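Local coordinates for DUF309 domain-containing protein (Thermus thermophilus, PDB 2CWY) that is of unknown function but forms a small, all-helical single-chain fold of the DUF309 family, at residues Gly15-Val20 and Ala47-Arg52; Pro26-Ala31 and Leu38-Ile43. All coordinates share one frame; numbering follows the deposited sequence.

Interaction 1. Residues Gly15-Val20 and Ala47-Arg52; sequences GRYYEV and AALHQR
Y17 and Y18 of G15-V20 meet L49 and H50 of A47-R52, where the first turn of helix 17-30 lies against the last turns of helix 33-53. G15, with its positive phi, is the C-prime residue of the Schellman motif that ends helix 5-13. Its carbonyl carbon lies over the centre of one face of the Y17 ring. R16 then takes the N-cap position of the next helix. Y17 carries the buried part of the contact. CB of L49 sits over the opposite face of its ring, 3.6 Å from the centroid of the Y17 ring and close to the ring normal, a CH-pi contact. CD1 of L49 reaches the far half of the ring, 3.5 Å from CE1 of Y17. With CG anti to its carbonyl carbon (chi1 -56°), Y17 holds the ring between G15 and L49. Replacing Y17 by an alanine would probably open a gap between G15 and L49 and leave CB of L49 without its aromatic face. On the exposed side, CD1 of Y18 lies over the face of the H50 imidazole, toward its rim and 3.4 Å from NE2 of H50. CB of Y18 makes a CH-pi contact with the same ring. The two rings are oblique, with planes 36° apart. H50 places its ring there with CG anti to the backbone N (chi1 173°). A water accepts from N of Y18 and lies 3.0 Å from ND1 of H50. No direct hydrogen bond crosses the contact. Around it, W12 of helix 5-13 packs edge-to-face on Y17 and also touches L49. R91 of helix 81-92 touches both Y17 and L49. Helices 5-13 and 81-92 thus join the pair at its buried side.

Interaction 2. Residues Pro26-Ala31 and Leu38-Ile43; sequences PYWLKA and LLQGVI
L39 packs against Y27, W28 and A31, and this is the buried, apolar part of the contact. CD1 of L39 lies 3.6 Å from CB of A31 and equally close to the backbone O of Y27. CB of L39 stands at the edge of the W28 ring, near its plane, 4.0 Å from CB of W28. I43 adds CD1 to the same CB of W28, one turn further along. The segments run antiparallel but tilted, at 148°, with axes 9.2 Å apart, as in a helical hairpin with a short connection.

The solvent side is that of W28 and Q40, both partly exposed but still close. W28 turns its indole toward Q40 because CG is anti to the backbone N (chi1 168°). The extended chain of Q40 crosses the indole obliquely. NE2 of Q40 comes to 3.4 Å from CZ2 of W28, with ring and amide planes 35° apart. This is contact without a hydrogen bond. OE1 of Q40 is instead hydrogen-bonded to R68 of helix 59-69, and R36 makes a cation-pi contact with W28. The two segments are therefore joined by van der Waals packing, while the amide oxygen of Q40 is paired outside them.

Both interactions join helix 17-30 to helix 33-53, and their centres lie 15 Å apart. Interaction 1 pairs the start of the first helix with the end of the second. Interaction 2 pairs the end of the first with the early part of the second, close to the connection. They join the same two helices near opposite ends of the pair. Each is only partly buried, with a buried leucine on one side and a more exposed contact of an aromatic ring with a flat polar group on the other. At interaction 1 that group is an imidazole, with a water linking it to the tyrosine's backbone N. At interaction 2 it is an amide, whose polar end turns to helix 59-69.

Interaction 1. Residues Gly15-Val20 and Ala47-Arg52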
loop_
_atom_site.group_PDB
_atom_site.type_symbol
_atom_site.label_atom_id
_atom_site.label_comp_id
_atom_site.label_asym_id
_atom_site.label_seq_id
_atom_site.Cartn_x
_atom_site.Cartn_y
_atom_site.Cartn_z
ATOM N N GLY A 15 10.117 -7.550 3.589
ATOM C CA GLY A 15 10.629 -6.820 2.435
ATOM C C GLY A 15 10.185 -7.308 1.062
ATOM O O GLY A 15 10.822 -7.011 0.042
ATOM N N ARG A 16 9.091 -8.057 1.025
ATOM C CA ARG A 16 8.558 -8.578 -0.228
ATOM C C ARG A 16 7.501 -7.625 -0.776
ATOM O O ARG A 16 6.329 -7.971 -0.891
ATOM C CB ARG A 16 7.966 -9.966 0.009
ATOM C CG ARG A 16 9.033 -10.985 0.422
ATOM C CD ARG A 16 9.012 -12.194 -0.503
ATOM N NE ARG A 16 7.954 -13.128 -0.144
ATOM C CZ ARG A 16 7.399 -13.997 -0.986
ATOM N NH1 ARG A 16 6.445 -14.812 -0.555
ATOM N NH2 ARG A 16 7.781 -14.038 -2.260
ATOM N N TYR A 17 7.941 -6.420 -1.109
ATOM C CA TYR A 17 7.056 -5.375 -1.613
ATOM C C TYR A 17 6.324 -5.710 -2.900
ATOM O O TYR A 17 5.137 -5.413 -3.038
ATOM C CB TYR A 17 7.839 -4.079 -1.801
ATOM C CG TYR A 17 8.533 -3.618 -0.543
ATOM C CD1 TYR A 17 7.813 -3.398 0.643
ATOM C CD2 TYR A 17 9.910 -3.402 -0.529
ATOM C CE1 TYR A 17 8.458 -2.977 1.807
ATOM C CE2 TYR A 17 10.563 -2.983 0.624
ATOM C CZ TYR A 17 9.837 -2.770 1.784
ATOM O OH TYR A 17 10.502 -2.335 2.911
ATOM N N TYR A 18 7.021 -6.324 -3.848
ATOM C CA TYR A 18 6.379 -6.666 -5.109
ATOM C C TYR A 18 5.320 -7.755 -4.865
ATOM O O TYR A 18 4.268 -7.771 -5.500
ATOM C CB TYR A 18 7.437 -7.128 -6.119
ATOM C CG TYR A 18 7.085 -6.820 -7.562
ATOM C CD1 TYR A 18 8.026 -6.986 -8.575
ATOM C CD2 TYR A 18 5.814 -6.362 -7.912
ATOM C CE1 TYR A 18 7.712 -6.705 -9.907
ATOM C CE2 TYR A 18 5.486 -6.077 -9.241
ATOM C CZ TYR A 18 6.442 -6.251 -10.232
ATOM O OH TYR A 18 6.129 -5.967 -11.547
ATOM N N GLU A 19 5.586 -8.643 -3.911
ATOM C CA GLU A 19 4.635 -9.692 -3.589
ATOM C C GLU A 19 3.357 -9.073 -2.986
ATOM O O GLU A 19 2.251 -9.527 -3.262
ATOM C CB GLU A 19 5.255 -10.669 -2.595
ATOM C CG GLU A 19 4.713 -12.068 -2.715
ATOM C CD GLU A 19 4.981 -12.661 -4.089
ATOM O OE1 GLU A 19 6.070 -12.407 -4.647
ATOM O OE2 GLU A 19 4.110 -13.385 -4.608
ATOM N N VAL A 20 3.515 -8.043 -2.161
ATOM C CA VAL A 20 2.362 -7.373 -1.572
ATOM C C VAL A 20 1.492 -6.855 -2.713
ATOM O O VAL A 20 0.265 -7.002 -2.707
ATOM C CB VAL A 20 2.792 -6.179 -0.669
ATOM C CG1 VAL A 20 1.595 -5.251 -0.407
ATOM C CG2 VAL A 20 3.338 -6.709 0.655
ATOM N N ALA A 47 4.658 -0.479 -4.221
ATOM C CA ALA A 47 5.331 -0.221 -5.495
ATOM C C ALA A 47 6.439 0.819 -5.352
ATOM O O ALA A 47 7.493 0.703 -5.981
ATOM C CB ALA A 47 4.296 0.230 -6.550
ATOM N N ALA A 48 6.199 1.837 -4.530
ATOM C CA ALA A 48 7.189 2.888 -4.307
ATOM C C ALA A 48 8.450 2.303 -3.681
ATOM O O ALA A 48 9.563 2.589 -4.119
ATOM C CB ALA A 48 6.617 3.961 -3.388
ATOM N N LEU A 49 8.276 1.476 -2.654
ATOM C CA LEU A 49 9.430 0.887 -1.996
ATOM C C LEU A 49 10.178 -0.088 -2.895
ATOM O O LEU A 49 11.411 -0.178 -2.826
ATOM C CB LEU A 49 9.001 0.209 -0.692
ATOM C CG LEU A 49 8.396 1.201 0.300
ATOM C CD1 LEU A 49 8.004 0.462 1.571
ATOM C CD2 LEU A 49 9.393 2.306 0.615
ATOM N N HIS A 50 9.439 -0.810 -3.741
ATOM C CA HIS A 50 10.055 -1.751 -4.674
ATOM C C HIS A 50 10.911 -0.956 -5.668
ATOM O O HIS A 50 12.050 -1.326 -5.952
ATOM C CB HIS A 50 8.986 -2.535 -5.437
ATOM C CG HIS A 50 9.538 -3.404 -6.527
ATOM N ND1 HIS A 50 10.360 -4.481 -6.278
ATOM C CD2 HIS A 50 9.415 -3.329 -7.872
ATOM C CE1 HIS A 50 10.722 -5.033 -7.423
ATOM N NE2 HIS A 50 10.163 -4.352 -8.406
ATOM N N GLN A 51 10.365 0.139 -6.193
ATOM C CA GLN A 51 11.121 0.956 -7.135
ATOM C C GLN A 51 12.404 1.471 -6.509
ATOM O O GLN A 51 13.450 1.460 -7.140
ATOM C CB GLN A 51 10.291 2.140 -7.628
ATOM C CG GLN A 51 9.211 1.754 -8.641
ATOM C CD GLN A 51 9.786 1.143 -9.906
ATOM O OE1 GLN A 51 10.555 1.784 -10.619
ATOM N NE2 GLN A 51 9.405 -0.098 -10.196
ATOM N N ARG A 52 12.326 1.911 -5.260
ATOM C CA ARG A 52 13.510 2.442 -4.606
ATOM C C ARG A 52 14.571 1.378 -4.351
ATOM O O ARG A 52 15.765 1.673 -4.352
ATOM C CB ARG A 52 13.097 3.194 -3.334
ATOM C CG ARG A 52 12.522 4.572 -3.716
ATOM C CD ARG A 52 13.669 5.552 -4.026
ATOM N NE ARG A 52 14.390 5.766 -2.785
ATOM C CZ ARG A 52 14.082 6.695 -1.885
ATOM N NH1 ARG A 52 14.778 6.764 -0.768
ATOM N NH2 ARG A 52 13.144 7.599 -2.126
HETATM O O HOH W 1 10.220 -6.012 -3.645
#

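Interaction 2. Residues Pro26-Ala31 and Leu38-Ile43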
loop_
_atom_site.group_PDB
_atom_site.type_symbol
_atom_site.label_atom_id
_atom_site.label_comp_id
_atom_site.label_asym_id
_atom_site.label_seq_id
_atom_site.Cartn_x
_atom_site.Cartn_y
_atom_site.Cartn_z
ATOM N N PRO A 26 -5.918 -8.945 -6.995
ATOM C CA PRO A 26 -7.230 -9.592 -7.138
ATOM C C PRO A 26 -8.313 -8.925 -6.297
ATOM O O PRO A 26 -9.470 -8.871 -6.707
ATOM C CB PRO A 26 -6.978 -11.036 -6.685
ATOM C CG PRO A 26 -5.482 -11.217 -6.806
ATOM C CD PRO A 26 -4.936 -9.879 -6.410
ATOM N N TYR A 27 -7.930 -8.427 -5.121
ATOM C CA TYR A 27 -8.871 -7.752 -4.228
ATOM C C TYR A 27 -9.266 -6.392 -4.789
ATOM O O TYR A 27 -10.439 -6.018 -4.771
ATOM C CB TYR A 27 -8.248 -7.587 -2.843
ATOM C CG TYR A 27 -8.047 -8.919 -2.174
ATOM C CD1 TYR A 27 -9.138 -9.637 -1.682
ATOM C CD2 TYR A 27 -6.786 -9.519 -2.129
ATOM C CE1 TYR A 27 -8.986 -10.917 -1.173
ATOM C CE2 TYR A 27 -6.619 -10.811 -1.618
ATOM C CZ TYR A 27 -7.730 -11.503 -1.148
ATOM O OH TYR A 27 -7.607 -12.799 -0.697
ATOM N N TRP A 28 -8.277 -5.666 -5.292
ATOM C CA TRP A 28 -8.515 -4.352 -5.876
ATOM C C TRP A 28 -9.442 -4.487 -7.086
ATOM O O TRP A 28 -10.327 -3.649 -7.309
ATOM C CB TRP A 28 -7.184 -3.738 -6.303
ATOM C CG TRP A 28 -7.322 -2.509 -7.172
ATOM C CD1 TRP A 28 -7.650 -1.243 -6.770
ATOM C CD2 TRP A 28 -7.129 -2.443 -8.590
ATOM N NE1 TRP A 28 -7.666 -0.390 -7.856
ATOM C CE2 TRP A 28 -7.353 -1.104 -8.982
ATOM C CE3 TRP A 28 -6.789 -3.389 -9.570
ATOM C CZ2 TRP A 28 -7.246 -0.684 -10.317
ATOM C CZ3 TRP A 28 -6.683 -2.977 -10.884
ATOM C CH2 TRP A 28 -6.911 -1.628 -11.247
ATOM N N LEU A 29 -9.246 -5.545 -7.867
ATOM C CA LEU A 29 -10.069 -5.760 -9.057
ATOM C C LEU A 29 -11.551 -5.947 -8.760
ATOM O O LEU A 29 -12.400 -5.598 -9.583
ATOM C CB LEU A 29 -9.578 -6.988 -9.830
ATOM C CG LEU A 29 -8.299 -6.814 -10.649
ATOM C CD1 LEU A 29 -7.812 -8.181 -11.131
ATOM C CD2 LEU A 29 -8.575 -5.888 -11.848
ATOM N N LYS A 30 -11.855 -6.511 -7.600
ATOM C CA LYS A 30 -13.241 -6.768 -7.204
ATOM C C LYS A 30 -13.814 -5.677 -6.311
ATOM O O LYS A 30 -15.022 -5.643 -6.055
ATOM C CB LYS A 30 -13.329 -8.097 -6.444
ATOM C CG LYS A 30 -12.932 -9.327 -7.251
ATOM C CD LYS A 30 -13.828 -9.502 -8.473
ATOM C CE LYS A 30 -13.553 -10.830 -9.169
ATOM N NZ LYS A 30 -13.791 -11.963 -8.244
ATOM N N ALA A 31 -12.947 -4.786 -5.841
ATOM C CA ALA A 31 -13.357 -3.723 -4.926
ATOM C C ALA A 31 -14.019 -2.505 -5.539
ATOM O O ALA A 31 -13.926 -2.246 -6.740
ATOM C CB ALA A 31 -12.159 -3.273 -4.092
ATOM N N LEU A 38 -8.393 2.264 -0.959
ATOM C CA LEU A 38 -7.460 1.783 0.034
ATOM C C LEU A 38 -6.514 0.744 -0.563
ATOM O O LEU A 38 -5.305 0.826 -0.379
ATOM C CB LEU A 38 -8.206 1.167 1.209
ATOM C CG LEU A 38 -7.272 0.437 2.175
ATOM C CD1 LEU A 38 -6.453 1.454 2.969
ATOM C CD2 LEU A 38 -8.074 -0.424 3.084
ATOM N N LEU A 39 -7.065 -0.239 -1.275
ATOM C CA LEU A 39 -6.230 -1.289 -1.869
ATOM C C LEU A 39 -5.208 -0.723 -2.854
ATOM O O LEU A 39 -4.028 -1.094 -2.823
ATOM C CB LEU A 39 -7.121 -2.351 -2.534
ATOM C CG LEU A 39 -7.915 -3.185 -1.512
ATOM C CD1 LEU A 39 -9.116 -3.830 -2.177
ATOM C CD2 LEU A 39 -7.000 -4.246 -0.892
ATOM N N GLN A 40 -5.637 0.197 -3.711
ATOM C CA GLN A 40 -4.703 0.776 -4.658
ATOM C C GLN A 40 -3.642 1.623 -3.951
ATOM O O GLN A 40 -2.508 1.673 -4.390
ATOM C CB GLN A 40 -5.428 1.619 -5.696
ATOM C CG GLN A 40 -4.562 1.852 -6.927
ATOM C CD GLN A 40 -5.357 2.383 -8.090
ATOM O OE1 GLN A 40 -6.104 3.350 -7.948
ATOM N NE2 GLN A 40 -5.201 1.758 -9.250
ATOM N N GLY A 41 -4.020 2.279 -2.857
ATOM C CA GLY A 41 -3.074 3.091 -2.109
ATOM C C GLY A 41 -1.976 2.226 -1.506
ATOM O O GLY A 41 -0.796 2.561 -1.589
ATOM N N VAL A 42 -2.360 1.112 -0.893
ATOM C CA VAL A 42 -1.386 0.194 -0.296
ATOM C C VAL A 42 -0.498 -0.393 -1.411
ATOM O O VAL A 42 0.716 -0.543 -1.247
ATOM C CB VAL A 42 -2.095 -0.959 0.460
ATOM C CG1 VAL A 42 -1.060 -1.979 0.969
ATOM C CG2 VAL A 42 -2.893 -0.401 1.618
ATOM N N ILE A 43 -1.116 -0.728 -2.542
ATOM C CA ILE A 43 -0.380 -1.260 -3.677
ATOM C C ILE A 43 0.679 -0.244 -4.139
ATOM O O ILE A 43 1.822 -0.614 -4.420
ATOM C CB ILE A 43 -1.340 -1.585 -4.855
ATOM C CG1 ILE A 43 -2.034 -2.932 -4.609
ATOM C CG2 ILE A 43 -0.576 -1.585 -6.178
ATOM C CD1 ILE A 43 -3.147 -3.220 -5.595
#